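Hypothetical protein yiiM (Escherichia coli, PDB 1O65) is of unestablished function but carries a MOSC domain and is probably a molybdenum-binding oxidoreductase acting on nitrogenous compounds. Local coordinates at residues A[78-83]-A[89-94]; A[52-57]-A[97-102]; A[188-193]-A[218-223]; A[129-134]-A[147-152]. One frame throughout, in Å; residues are numbered along the deposited sequence.

Contact 1: residues A[78-83]-A[89-94]; sequences LYWARE and ELFVAP
Trp80, on helix 75-83, sets its CB methylene over one face of the Phe91 ring, 3.7 Å from CB to the ring centroid and 29° off the ring normal, a CH-pi contact. CB lies nearer the rim than the middle, and its closest partner is Phe91 CD1 at 3.2 Å, a tight fit. Beyond CB the indole departs from its neighbour: its five-membered ring and the Phe91 ring are only roughly parallel and slid so far apart, with centroids 5.5 Å from each other, that they scarcely overlap. It is thus the root of the tryptophan, rather than its aromatic system, that covers the phenylalanine. Phe91 points its CB toward the helix, and with CG beside the backbone N (chi1 -62°) its ring comes to lie beneath the Trp80 methylene. A flat, apolar side chain suits this buried place, since it lies under the methylene and also meets the Phe139 ring, the two planes nearly parallel. A serine in its place would probably uncover the CB of Trp80 and open a gap between the helix and the returning chain. The indole carries on to Phe96 and to helix 144-151, and its NE1 is hydrogen-bonded to Tyr72 OH, so its one polar atom is satisfied. Phe91 itself is the centre of an inverse gamma turn, closed by a weak bond from Val92 N to Leu90 O, where the chain folds back against helix 75-83 within the MOSC domain.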
loop_
_atom_site.group_PDB
_atom_site.type_symbol
_atom_site.label_atom_id
_atom_site.label_comp_id
_atom_site.label_asym_id
_atom_site.label_seq_id
_atom_site.Cartn_x
_atom_site.Cartn_y
_atom_site.Cartn_z
ATOM N N LEU A 78 5.503 -9.926 -12.328
ATOM C CA LEU A 78 6.534 -10.818 -12.871
ATOM C C LEU A 78 6.734 -11.984 -11.893
ATOM O O LEU A 78 6.658 -13.159 -12.260
ATOM C CB LEU A 78 7.866 -10.083 -13.028
ATOM C CG LEU A 78 7.862 -8.914 -14.028
ATOM C CD1 LEU A 78 9.176 -8.137 -13.924
ATOM C CD2 LEU A 78 7.647 -9.438 -15.448
ATOM N N TYR A 79 6.985 -11.664 -10.620
ATOM C CA TYR A 79 7.145 -12.707 -9.623
ATOM C C TYR A 79 5.935 -13.634 -9.555
ATOM O O TYR A 79 6.085 -14.863 -9.523
ATOM C CB TYR A 79 7.435 -12.100 -8.248
ATOM C CG TYR A 79 7.480 -13.152 -7.147
ATOM C CD1 TYR A 79 8.637 -13.840 -6.848
ATOM C CD2 TYR A 79 6.341 -13.447 -6.420
ATOM C CE1 TYR A 79 8.652 -14.801 -5.852
ATOM C CE2 TYR A 79 6.354 -14.386 -5.414
ATOM C CZ TYR A 79 7.503 -15.070 -5.138
ATOM O OH TYR A 79 7.498 -16.022 -4.138
ATOM N N TRP A 80 4.709 -13.114 -9.511
ATOM C CA TRP A 80 3.554 -14.008 -9.403
ATOM C C TRP A 80 3.362 -14.862 -10.639
ATOM O O TRP A 80 3.121 -16.072 -10.498
ATOM C CB TRP A 80 2.280 -13.266 -9.027
ATOM C CG TRP A 80 2.364 -12.580 -7.694
ATOM C CD1 TRP A 80 2.194 -11.257 -7.457
ATOM C CD2 TRP A 80 2.664 -13.189 -6.424
ATOM N NE1 TRP A 80 2.381 -10.996 -6.122
ATOM C CE2 TRP A 80 2.657 -12.163 -5.462
ATOM C CE3 TRP A 80 2.923 -14.492 -6.002
ATOM C CZ2 TRP A 80 2.896 -12.399 -4.100
ATOM C CZ3 TRP A 80 3.140 -14.736 -4.654
ATOM C CH2 TRP A 80 3.139 -13.692 -3.705
ATOM N N ALA A 81 3.498 -14.297 -11.836
ATOM C CA ALA A 81 3.361 -15.079 -13.055
ATOM C C ALA A 81 4.384 -16.217 -13.083
ATOM O O ALA A 81 4.040 -17.309 -13.518
ATOM C CB ALA A 81 3.452 -14.245 -14.312
ATOM N N ARG A 82 5.591 -15.993 -12.605
ATOM C CA ARG A 82 6.622 -17.022 -12.554
ATOM C C ARG A 82 6.364 -18.030 -11.443
ATOM O O ARG A 82 6.929 -19.126 -11.428
ATOM C CB ARG A 82 7.981 -16.349 -12.370
ATOM C CG ARG A 82 9.171 -17.285 -12.296
ATOM C CD ARG A 82 10.353 -16.591 -11.626
ATOM N NE ARG A 82 10.649 -15.304 -12.235
ATOM C CZ ARG A 82 10.928 -14.182 -11.581
ATOM N NH1 ARG A 82 10.961 -14.127 -10.252
ATOM N NH2 ARG A 82 11.183 -13.071 -12.279
ATOM N N GLU A 83 5.573 -17.665 -10.438
ATOM C CA GLU A 83 5.249 -18.600 -9.361
ATOM C C GLU A 83 4.028 -19.427 -9.719
ATOM O O GLU A 83 3.809 -20.545 -9.251
ATOM C CB GLU A 83 5.050 -17.836 -8.055
ATOM C CG GLU A 83 6.361 -17.231 -7.534
ATOM C CD GLU A 83 7.302 -18.331 -7.065
ATOM O OE1 GLU A 83 6.816 -19.223 -6.334
ATOM O OE2 GLU A 83 8.492 -18.288 -7.441
ATOM N N GLU A 89 -2.235 -15.116 -16.760
ATOM C CA GLU A 89 -3.069 -14.081 -17.316
ATOM C C GLU A 89 -3.746 -13.261 -16.214
ATOM O O GLU A 89 -4.197 -12.155 -16.495
ATOM C CB GLU A 89 -4.225 -14.546 -18.203
ATOM C CG GLU A 89 -4.268 -15.935 -18.710
ATOM C CD GLU A 89 -4.541 -16.980 -17.641
ATOM O OE1 GLU A 89 -5.719 -17.083 -17.242
ATOM O OE2 GLU A 89 -3.574 -17.663 -17.262
ATOM N N LEU A 90 -3.938 -13.872 -15.050
ATOM C CA LEU A 90 -4.577 -13.184 -13.946
ATOM C C LEU A 90 -3.660 -12.137 -13.325
ATOM O O LEU A 90 -4.152 -11.188 -12.732
ATOM C CB LEU A 90 -4.957 -14.166 -12.823
ATOM C CG LEU A 90 -5.901 -15.303 -13.199
ATOM C CD1 LEU A 90 -6.034 -16.255 -12.015
ATOM C CD2 LEU A 90 -7.244 -14.768 -13.678
ATOM N N PHE A 91 -2.353 -12.309 -13.471
ATOM C CA PHE A 91 -1.426 -11.397 -12.820
ATOM C C PHE A 91 -1.107 -10.184 -13.650
ATOM O O PHE A 91 0.016 -10.005 -14.135
ATOM C CB PHE A 91 -0.193 -12.177 -12.327
ATOM C CG PHE A 91 -0.601 -13.212 -11.294
ATOM C CD1 PHE A 91 -0.785 -12.869 -9.971
ATOM C CD2 PHE A 91 -0.853 -14.525 -11.684
ATOM C CE1 PHE A 91 -1.175 -13.811 -9.031
ATOM C CE2 PHE A 91 -1.237 -15.469 -10.743
ATOM C CZ PHE A 91 -1.408 -15.119 -9.416
ATOM N N VAL A 92 -2.098 -9.296 -13.807
ATOM C CA VAL A 92 -1.979 -8.050 -14.525
ATOM C C VAL A 92 -2.739 -6.967 -13.742
ATOM O O VAL A 92 -3.712 -7.295 -13.054
ATOM C CB VAL A 92 -2.501 -8.088 -15.964
ATOM C CG1 VAL A 92 -1.727 -9.053 -16.848
ATOM C CG2 VAL A 92 -3.970 -8.494 -16.039
ATOM N N ALA A 93 -2.232 -5.748 -13.714
ATOM C CA ALA A 93 -2.921 -4.665 -13.004
ATOM C C ALA A 93 -4.338 -4.550 -13.560
ATOM O O ALA A 93 -4.530 -4.752 -14.761
ATOM C CB ALA A 93 -2.115 -3.389 -13.234
ATOM N N PRO A 94 -5.347 -4.298 -12.744
ATOM C CA PRO A 94 -5.177 -4.121 -11.312
ATOM C C PRO A 94 -5.731 -5.284 -10.516
ATOM O O PRO A 94 -6.504 -5.108 -9.556
ATOM C CB PRO A 94 -6.012 -2.859 -11.069
ATOM C CG PRO A 94 -7.205 -3.096 -11.962
ATOM C CD PRO A 94 -6.658 -3.753 -13.191
#

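Contact 2: residues A[52-57]-A[97-102]; sequences EGDEQA and GENLST
Asn99 ND2 is shared by two acceptors, the carboxylate oxygen OD2 of Asp54 and the backbone oxygen of Tyr20. The bond from Asn99 ND2 to Asp54 OD2 is 2.9 Å long but bent, at 136° about the hydrogen. It meets the carboxylate from above its plane, and the amide and carboxylate planes stand 90° apart. A water bridges the pair as well, donating to Asn99 OD1 at 2.7 Å and, weakly, to Asp54 OD2. Asn99 OD1 also accepts from Cys70 N, so both ends of the amide are engaged and its flip is effectively fixed. Asparagine suits a buried site of this kind because it offers a donor and an acceptor on one short, flat group. Asp54 turns its CG anti to the backbone N (chi1 -168°), which sends the carboxylate across to the amide, while its second oxygen, OD1, is held by a salt bridge to Lys37 NZ and a hydrogen bond from Gly22 N. Little apolar surface is involved, and the link is almost wholly polar. It ties the loop that follows strand 50-51 to the residue just before strand 100-102, a strand that lies between 14-21, antiparallel to it, and 69-73, parallel to it, in the large mixed sheet.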
loop_
_atom_site.group_PDB
_atom_site.type_symbol
_atom_site.label_atom_id
_atom_site.label_comp_id
_atom_site.label_asym_id
_atom_site.label_seq_id
_atom_site.Cartn_x
_atom_site.Cartn_y
_atom_site.Cartn_z
ATOM N N GLU A 52 -12.672 10.034 -7.153
ATOM C CA GLU A 52 -14.059 10.115 -7.607
ATOM C C GLU A 52 -14.411 8.920 -8.504
ATOM O O GLU A 52 -13.725 8.644 -9.485
ATOM C CB GLU A 52 -14.258 11.412 -8.396
ATOM C CG GLU A 52 -14.749 12.564 -7.537
ATOM C CD GLU A 52 -16.050 12.221 -6.848
ATOM O OE1 GLU A 52 -16.909 11.553 -7.467
ATOM O OE2 GLU A 52 -16.236 12.625 -5.685
ATOM N N GLY A 53 -15.459 8.196 -8.134
ATOM C CA GLY A 53 -15.877 7.032 -8.888
ATOM C C GLY A 53 -15.345 5.720 -8.339
ATOM O O GLY A 53 -15.845 4.661 -8.738
ATOM N N ASP A 54 -14.341 5.749 -7.471
ATOM C CA ASP A 54 -13.783 4.535 -6.887
ATOM C C ASP A 54 -14.560 4.141 -5.639
ATOM O O ASP A 54 -15.006 5.002 -4.886
ATOM C CB ASP A 54 -12.304 4.705 -6.555
ATOM C CG ASP A 54 -11.597 3.412 -6.223
ATOM O OD1 ASP A 54 -11.766 2.393 -6.932
ATOM O OD2 ASP A 54 -10.832 3.398 -5.230
ATOM N N GLU A 55 -14.690 2.849 -5.371
ATOM C CA GLU A 55 -15.468 2.369 -4.246
ATOM C C GLU A 55 -15.466 3.328 -3.054
ATOM O O GLU A 55 -14.580 3.336 -2.214
ATOM C CB GLU A 55 -15.103 0.961 -3.801
ATOM C CG GLU A 55 -15.986 0.409 -2.700
ATOM C CD GLU A 55 -17.469 0.635 -2.849
ATOM O OE1 GLU A 55 -18.119 0.092 -3.769
ATOM O OE2 GLU A 55 -18.052 1.368 -2.014
ATOM N N GLN A 56 -16.552 4.083 -3.000
ATOM C CA GLN A 56 -16.877 5.093 -2.030
ATOM C C GLN A 56 -17.849 4.583 -0.966
ATOM O O GLN A 56 -17.726 3.454 -0.496
ATOM C CB GLN A 56 -17.543 6.278 -2.758
ATOM C CG GLN A 56 -16.586 7.262 -3.367
ATOM C CD GLN A 56 -17.058 7.847 -4.678
ATOM O OE1 GLN A 56 -16.937 9.047 -4.929
ATOM N NE2 GLN A 56 -17.598 6.989 -5.539
ATOM N N ALA A 57 -18.829 5.407 -0.606
ATOM C CA ALA A 57 -19.844 5.068 0.365
ATOM C C ALA A 57 -20.725 3.925 -0.087
ATOM O O ALA A 57 -20.332 2.772 -0.156
ATOM C CB ALA A 57 -20.674 6.265 0.772
ATOM N N GLY A 97 -6.402 -5.030 -6.804
ATOM C CA GLY A 97 -7.288 -3.980 -6.331
ATOM C C GLY A 97 -6.650 -2.593 -6.292
ATOM O O GLY A 97 -7.294 -1.620 -5.873
ATOM N N GLU A 98 -5.454 -2.408 -6.826
ATOM C CA GLU A 98 -4.793 -1.123 -6.784
ATOM C C GLU A 98 -5.444 -0.017 -7.589
ATOM O O GLU A 98 -6.092 -0.184 -8.619
ATOM C CB GLU A 98 -3.331 -1.275 -7.251
ATOM C CG GLU A 98 -3.177 -1.640 -8.712
ATOM C CD GLU A 98 -3.036 -3.140 -8.896
ATOM O OE1 GLU A 98 -3.747 -3.885 -8.194
ATOM O OE2 GLU A 98 -2.217 -3.588 -9.723
ATOM N N ASN A 99 -5.239 1.212 -7.101
ATOM C CA ASN A 99 -5.674 2.395 -7.843
ATOM C C ASN A 99 -4.487 2.900 -8.674
ATOM O O ASN A 99 -4.677 3.418 -9.765
ATOM C CB ASN A 99 -6.099 3.524 -6.920
ATOM C CG ASN A 99 -7.187 3.111 -5.953
ATOM O OD1 ASN A 99 -6.951 3.128 -4.734
ATOM N ND2 ASN A 99 -8.351 2.770 -6.505
ATOM N N LEU A 100 -3.280 2.747 -8.101
ATOM C CA LEU A 100 -2.076 3.253 -8.750
ATOM C C LEU A 100 -1.110 2.154 -9.180
ATOM O O LEU A 100 -0.675 1.339 -8.383
ATOM C CB LEU A 100 -1.344 4.230 -7.836
ATOM C CG LEU A 100 -2.108 5.470 -7.370
ATOM C CD1 LEU A 100 -1.228 6.384 -6.537
ATOM C CD2 LEU A 100 -2.700 6.223 -8.550
ATOM N N SER A 101 -0.715 2.176 -10.462
ATOM C CA SER A 101 0.187 1.139 -10.967
ATOM C C SER A 101 1.419 1.791 -11.587
ATOM O O SER A 101 1.279 2.696 -12.405
ATOM C CB SER A 101 -0.521 0.236 -11.954
ATOM O OG SER A 101 0.375 -0.694 -12.543
ATOM N N THR A 102 2.611 1.356 -11.191
ATOM C CA THR A 102 3.865 1.882 -11.645
ATOM C C THR A 102 5.014 0.862 -11.761
ATOM O O THR A 102 4.962 -0.294 -11.358
ATOM C CB THR A 102 4.449 2.858 -10.572
ATOM O OG1 THR A 102 4.621 2.089 -9.370
ATOM C CG2 THR A 102 3.642 4.095 -10.329
HETATM O O HOH W 1 -8.671 2.013 -3.026
#

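Contact 3: residues A[188-193]-A[218-223]; sequences AIAWHM and QKRRLS
With CG beside its backbone N (chi1 -69°) and the chain fully extended from CG to NE, Arg220 reaches out from helix 211-223 and lays the edge of its guanidinium against the last turn of helix 183-191. NH2 donates to Ala190 O at 2.8 Å, with 158° at the hydrogen. The donor lies in the carbonyl plane, on a lone pair, and the oxygen is in turn almost coplanar with the guanidinium. NH1 adds two weak bonds, to Ala190 O at 3.2 Å and to Ile189 O at 3.4 Å. Arginine fits because its planar, many-donor head can address two successive carbonyls at once. Those carbonyls sit where the helix is ending: Met193 N bonds to Ala188 O, not to Ile189 O as a regular helix would require. The positive charge is also likely to be favoured by the negative end of the helix dipole. The strongest polar partner of Arg220 is Glu227, whose OE2 forms a salt bridge with NH2, and Tyr200 OH takes a weak bond from NH1. A leucine here would probably leave Ala190 O without its main donor and Glu227 without its opposite charge. The pattern is an arginine bonded to the last carbonyls of a neighbouring helix, joining two helices of the three-helix domain characteristic of YiiM-like proteins.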
loop_
_atom_site.group_PDB
_atom_site.type_symbol
_atom_site.label_atom_id
_atom_site.label_comp_id
_atom_site.label_asym_id
_atom_site.label_seq_id
_atom_site.Cartn_x
_atom_site.Cartn_y
_atom_site.Cartn_z
ATOM N N ALA A 188 7.767 -6.014 7.668
ATOM C CA ALA A 188 8.522 -7.000 8.412
ATOM C C ALA A 188 8.298 -6.909 9.919
ATOM O O ALA A 188 8.251 -7.894 10.668
ATOM C CB ALA A 188 10.041 -6.848 8.124
ATOM N N ILE A 189 8.265 -5.696 10.418
ATOM C CA ILE A 189 8.000 -5.440 11.821
ATOM C C ILE A 189 6.600 -5.950 12.179
ATOM O O ILE A 189 6.355 -6.424 13.290
ATOM C CB ILE A 189 8.060 -3.922 12.139
ATOM C CG1 ILE A 189 9.490 -3.405 11.980
ATOM C CG2 ILE A 189 7.503 -3.685 13.532
ATOM C CD1 ILE A 189 9.687 -1.909 12.095
ATOM N N ALA A 190 5.634 -5.783 11.298
ATOM C CA ALA A 190 4.286 -6.234 11.601
ATOM C C ALA A 190 4.136 -7.748 11.505
ATOM O O ALA A 190 3.454 -8.291 12.359
ATOM C CB ALA A 190 3.245 -5.646 10.638
ATOM N N TRP A 191 4.743 -8.363 10.477
ATOM C CA TRP A 191 4.439 -9.767 10.240
ATOM C C TRP A 191 5.580 -10.754 10.196
ATOM O O TRP A 191 5.316 -11.959 10.092
ATOM C CB TRP A 191 3.708 -9.844 8.874
ATOM C CG TRP A 191 2.529 -8.967 8.681
ATOM C CD1 TRP A 191 1.438 -8.879 9.507
ATOM C CD2 TRP A 191 2.281 -8.046 7.612
ATOM N NE1 TRP A 191 0.548 -7.984 8.996
ATOM C CE2 TRP A 191 1.025 -7.459 7.837
ATOM C CE3 TRP A 191 2.986 -7.695 6.454
ATOM C CZ2 TRP A 191 0.451 -6.498 6.983
ATOM C CZ3 TRP A 191 2.414 -6.752 5.614
ATOM C CH2 TRP A 191 1.175 -6.147 5.878
ATOM N N HIS A 192 6.849 -10.346 10.170
ATOM C CA HIS A 192 7.921 -11.326 10.069
ATOM C C HIS A 192 8.734 -11.497 11.334
ATOM O O HIS A 192 9.198 -12.603 11.619
ATOM C CB HIS A 192 8.894 -10.941 8.921
ATOM C CG HIS A 192 8.270 -10.855 7.566
ATOM N ND1 HIS A 192 8.864 -10.196 6.524
ATOM C CD2 HIS A 192 7.091 -11.295 7.072
ATOM C CE1 HIS A 192 8.114 -10.256 5.441
ATOM N NE2 HIS A 192 7.005 -10.929 5.753
ATOM N N MET A 193 9.000 -10.431 12.088
ATOM C CA MET A 193 9.823 -10.579 13.272
ATOM C C MET A 193 9.058 -10.922 14.533
ATOM O O MET A 193 7.848 -10.718 14.659
ATOM C CB MET A 193 10.696 -9.366 13.526
ATOM C CG MET A 193 10.185 -8.004 13.167
ATOM S SD MET A 193 10.857 -6.707 14.253
ATOM C CE MET A 193 9.691 -6.785 15.599
ATOM N N GLN A 218 0.465 -0.013 19.019
ATOM C CA GLN A 218 0.346 0.347 20.449
ATOM C C GLN A 218 -0.243 -0.814 21.249
ATOM O O GLN A 218 0.182 -1.070 22.380
ATOM C CB GLN A 218 -0.485 1.608 20.633
ATOM C CG GLN A 218 -0.559 2.085 22.083
ATOM C CD GLN A 218 0.772 2.518 22.648
ATOM O OE1 GLN A 218 1.381 3.540 22.299
ATOM N NE2 GLN A 218 1.275 1.721 23.591
ATOM N N LYS A 219 -1.234 -1.541 20.685
ATOM C CA LYS A 219 -1.773 -2.688 21.414
ATOM C C LYS A 219 -0.680 -3.727 21.681
ATOM O O LYS A 219 -0.723 -4.358 22.746
ATOM C CB LYS A 219 -2.957 -3.392 20.794
ATOM C CG LYS A 219 -4.236 -2.578 20.701
ATOM C CD LYS A 219 -4.618 -2.011 22.041
ATOM C CE LYS A 219 -6.043 -1.438 22.038
ATOM N NZ LYS A 219 -6.354 -0.955 23.420
ATOM N N ARG A 220 0.275 -3.890 20.766
ATOM C CA ARG A 220 1.314 -4.888 21.048
ATOM C C ARG A 220 2.205 -4.459 22.212
ATOM O O ARG A 220 2.553 -5.315 23.030
ATOM C CB ARG A 220 2.175 -5.157 19.812
ATOM C CG ARG A 220 1.377 -5.902 18.718
ATOM C CD ARG A 220 2.338 -6.080 17.529
ATOM N NE ARG A 220 1.651 -6.542 16.341
ATOM C CZ ARG A 220 2.292 -6.973 15.258
ATOM N NH1 ARG A 220 3.627 -6.985 15.263
ATOM N NH2 ARG A 220 1.602 -7.392 14.217
ATOM N N ARG A 221 2.544 -3.169 22.302
ATOM C CA ARG A 221 3.438 -2.736 23.375
ATOM C C ARG A 221 2.811 -2.989 24.749
ATOM O O ARG A 221 3.520 -3.467 25.627
ATOM C CB ARG A 221 3.886 -1.276 23.275
ATOM C CG ARG A 221 4.455 -0.887 21.912
ATOM C CD ARG A 221 5.174 0.438 21.949
ATOM N NE ARG A 221 6.386 0.416 22.787
ATOM C CZ ARG A 221 6.898 1.534 23.284
ATOM N NH1 ARG A 221 6.290 2.709 23.011
ATOM N NH2 ARG A 221 7.989 1.496 24.036
ATOM N N LEU A 222 1.513 -2.715 24.876
ATOM C CA LEU A 222 0.830 -2.854 26.150
ATOM C C LEU A 222 0.479 -4.282 26.514
ATOM O O LEU A 222 0.526 -4.657 27.685
ATOM C CB LEU A 222 -0.429 -1.968 26.166
ATOM C CG LEU A 222 -0.128 -0.450 26.163
ATOM C CD1 LEU A 222 -1.388 0.337 25.857
ATOM C CD2 LEU A 222 0.422 -0.028 27.522
ATOM N N SER A 223 0.179 -5.112 25.512
ATOM C CA SER A 223 -0.187 -6.491 25.800
ATOM C C SER A 223 1.037 -7.378 25.893
ATOM O O SER A 223 1.008 -8.423 26.538
ATOM C CB SER A 223 -1.154 -7.029 24.720
ATOM O OG SER A 223 -0.406 -7.408 23.579
#

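Contact 4: residues A[129-134]-A[147-152]; sequences RSPCYK and LMQNTG
Met148 and Pro131 pack where, in the MOSC domain, the loop after strand 121-128 passes helix 144-151. Traced outward, Met148 begins with CB 4.2 Å from Pro131 CB. CG stands beside the backbone N and leads to SD, which also lies 4.2 Å from Pro131 CB. A bend at the last torsion (chi3 58°) then brings the methyl CE within 4.5 Å of CD on the aliphatic part of Arg129. A flexible, unbranched methionine can follow such a curved path, and Phe96, Trp80 and Leu135 enclose it further. The proline offers a rigid apolar ring, and its CG approaches Gln149 CB at 3.6 Å, the two side chains crossing at about a right angle. Only the root of Gln149 is used here, since its chain runs on extended and its OE1 accepts from Arg232 NH2. That arginine also donates through NH1 to Pro131 O, so one residue binds both sides of the contact. Arg129, for its part, sends NH2 to Phe96 O. Just past the proline, at the turn that leads into helix 134-138, a capping bond forms: Lys134 N donates to Cys132 SG, 3.6 Å away and nearly straight at 172°.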
loop_
_atom_site.group_PDB
_atom_site.type_symbol
_atom_site.label_atom_id
_atom_site.label_comp_id
_atom_site.label_asym_id
_atom_site.label_seq_id
_atom_site.Cartn_x
_atom_site.Cartn_y
_atom_site.Cartn_z
ATOM N N ARG A 129 0.106 -2.360 2.543
ATOM C CA ARG A 129 -1.215 -2.946 2.333
ATOM C C ARG A 129 -1.248 -4.313 3.037
ATOM O O ARG A 129 -0.294 -5.095 2.957
ATOM C CB ARG A 129 -1.531 -3.049 0.848
ATOM C CG ARG A 129 -2.932 -3.597 0.504
ATOM C CD ARG A 129 -2.858 -5.121 0.327
ATOM N NE ARG A 129 -4.057 -5.629 -0.343
ATOM C CZ ARG A 129 -4.302 -5.513 -1.650
ATOM N NH1 ARG A 129 -3.422 -4.901 -2.451
ATOM N NH2 ARG A 129 -5.449 -5.980 -2.130
ATOM N N SER A 130 -2.297 -4.581 3.748
ATOM C CA SER A 130 -2.571 -5.781 4.507
ATOM C C SER A 130 -3.300 -6.868 3.726
ATOM O O SER A 130 -4.526 -6.833 3.634
ATOM C CB SER A 130 -3.528 -5.404 5.667
ATOM O OG SER A 130 -2.882 -5.353 6.899
ATOM N N PRO A 131 -2.615 -7.908 3.292
ATOM C CA PRO A 131 -3.252 -9.008 2.579
ATOM C C PRO A 131 -4.453 -9.542 3.353
ATOM O O PRO A 131 -4.425 -9.704 4.572
ATOM C CB PRO A 131 -2.181 -10.063 2.441
ATOM C CG PRO A 131 -0.999 -9.602 3.173
ATOM C CD PRO A 131 -1.189 -8.171 3.553
ATOM N N CYS A 132 -5.519 -9.787 2.652
ATOM C CA CYS A 132 -6.787 -10.273 3.156
ATOM C C CYS A 132 -7.204 -11.520 2.376
ATOM O O CYS A 132 -6.929 -11.648 1.184
ATOM C CB CYS A 132 -7.796 -9.142 2.976
ATOM S SG CYS A 132 -9.528 -9.483 3.218
ATOM N N TYR A 133 -7.858 -12.456 3.043
ATOM C CA TYR A 133 -8.371 -13.686 2.499
ATOM C C TYR A 133 -9.286 -13.498 1.300
ATOM O O TYR A 133 -9.455 -14.454 0.525
ATOM C CB TYR A 133 -9.115 -14.507 3.592
ATOM C CG TYR A 133 -10.443 -13.864 3.927
ATOM C CD1 TYR A 133 -10.521 -12.805 4.818
ATOM C CD2 TYR A 133 -11.605 -14.287 3.291
ATOM C CE1 TYR A 133 -11.737 -12.191 5.083
ATOM C CE2 TYR A 133 -12.821 -13.683 3.549
ATOM C CZ TYR A 133 -12.876 -12.644 4.453
ATOM O OH TYR A 133 -14.089 -12.044 4.717
ATOM N N LYS A 134 -9.935 -12.354 1.087
ATOM C CA LYS A 134 -10.749 -12.208 -0.133
ATOM C C LYS A 134 -9.885 -12.518 -1.361
ATOM O O LYS A 134 -10.326 -13.117 -2.342
ATOM C CB LYS A 134 -11.363 -10.834 -0.292
ATOM C CG LYS A 134 -12.055 -10.222 0.881
ATOM C CD LYS A 134 -13.295 -10.937 1.347
ATOM C CE LYS A 134 -13.998 -10.144 2.441
ATOM N NZ LYS A 134 -14.300 -8.749 2.033
ATOM N N LEU A 147 1.016 -15.918 1.062
ATOM C CA LEU A 147 2.149 -15.687 0.173
ATOM C C LEU A 147 2.491 -14.206 0.120
ATOM O O LEU A 147 3.642 -13.859 0.382
ATOM C CB LEU A 147 1.847 -16.291 -1.193
ATOM C CG LEU A 147 2.495 -17.584 -1.641
ATOM C CD1 LEU A 147 3.002 -18.497 -0.529
ATOM C CD2 LEU A 147 1.483 -18.379 -2.494
ATOM N N MET A 148 1.547 -13.306 -0.177
ATOM C CA MET A 148 1.875 -11.880 -0.198
ATOM C C MET A 148 2.522 -11.431 1.109
ATOM O O MET A 148 3.580 -10.793 1.104
ATOM C CB MET A 148 0.690 -10.959 -0.434
ATOM C CG MET A 148 -0.185 -11.234 -1.619
ATOM S SD MET A 148 -1.600 -10.140 -1.684
ATOM C CE MET A 148 -0.823 -8.527 -1.717
ATOM N N GLN A 149 1.880 -11.760 2.236
ATOM C CA GLN A 149 2.431 -11.356 3.537
ATOM C C GLN A 149 3.829 -11.918 3.787
ATOM O O GLN A 149 4.722 -11.174 4.258
ATOM C CB GLN A 149 1.476 -11.709 4.666
ATOM C CG GLN A 149 1.890 -11.093 6.012
ATOM C CD GLN A 149 1.017 -11.666 7.116
ATOM O OE1 GLN A 149 -0.125 -11.258 7.298
ATOM N NE2 GLN A 149 1.561 -12.649 7.822
ATOM N N ASN A 150 4.054 -13.177 3.469
ATOM C CA ASN A 150 5.356 -13.800 3.651
ATOM C C ASN A 150 6.465 -13.188 2.797
ATOM O O ASN A 150 7.578 -12.978 3.249
ATOM C CB ASN A 150 5.283 -15.303 3.344
ATOM C CG ASN A 150 4.580 -16.147 4.374
ATOM O OD1 ASN A 150 4.173 -15.696 5.444
ATOM N ND2 ASN A 150 4.396 -17.438 4.062
ATOM N N THR A 151 6.183 -12.809 1.552
ATOM C CA THR A 151 7.234 -12.264 0.684
ATOM C C THR A 151 7.400 -10.769 0.880
ATOM O O THR A 151 8.368 -10.138 0.484
ATOM C CB THR A 151 6.867 -12.541 -0.785
ATOM O OG1 THR A 151 5.586 -11.915 -1.065
ATOM C CG2 THR A 151 6.827 -14.037 -1.032
ATOM N N GLY A 152 6.359 -10.169 1.477
ATOM C CA GLY A 152 6.399 -8.713 1.700
ATOM C C GLY A 152 5.926 -7.986 0.455
ATOM O O GLY A 152 5.928 -6.751 0.435
#

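From the N terminus, the 52-57 loop comes first, and contact 2 closes only when 97-102 is reached, some forty residues on. Nested inside that large loop, contact 1 closes a short one, turning the chain back onto helix 75-83; the two touch where Ala93 packs on Glu98 and Ser101. Contact 4 follows in series, closing the connection from strand 121-128 to helix 144-151, and it meets contact 1 through Trp80 and Tyr79. Contact 3 comes last, within the C-terminal helices, and adjoins contact 4 through His192 and Trp191. No loops cross. Contacts 1, 2 and 4 thus all lie within the MOSC region, while contact 3 belongs to the three-helix domain.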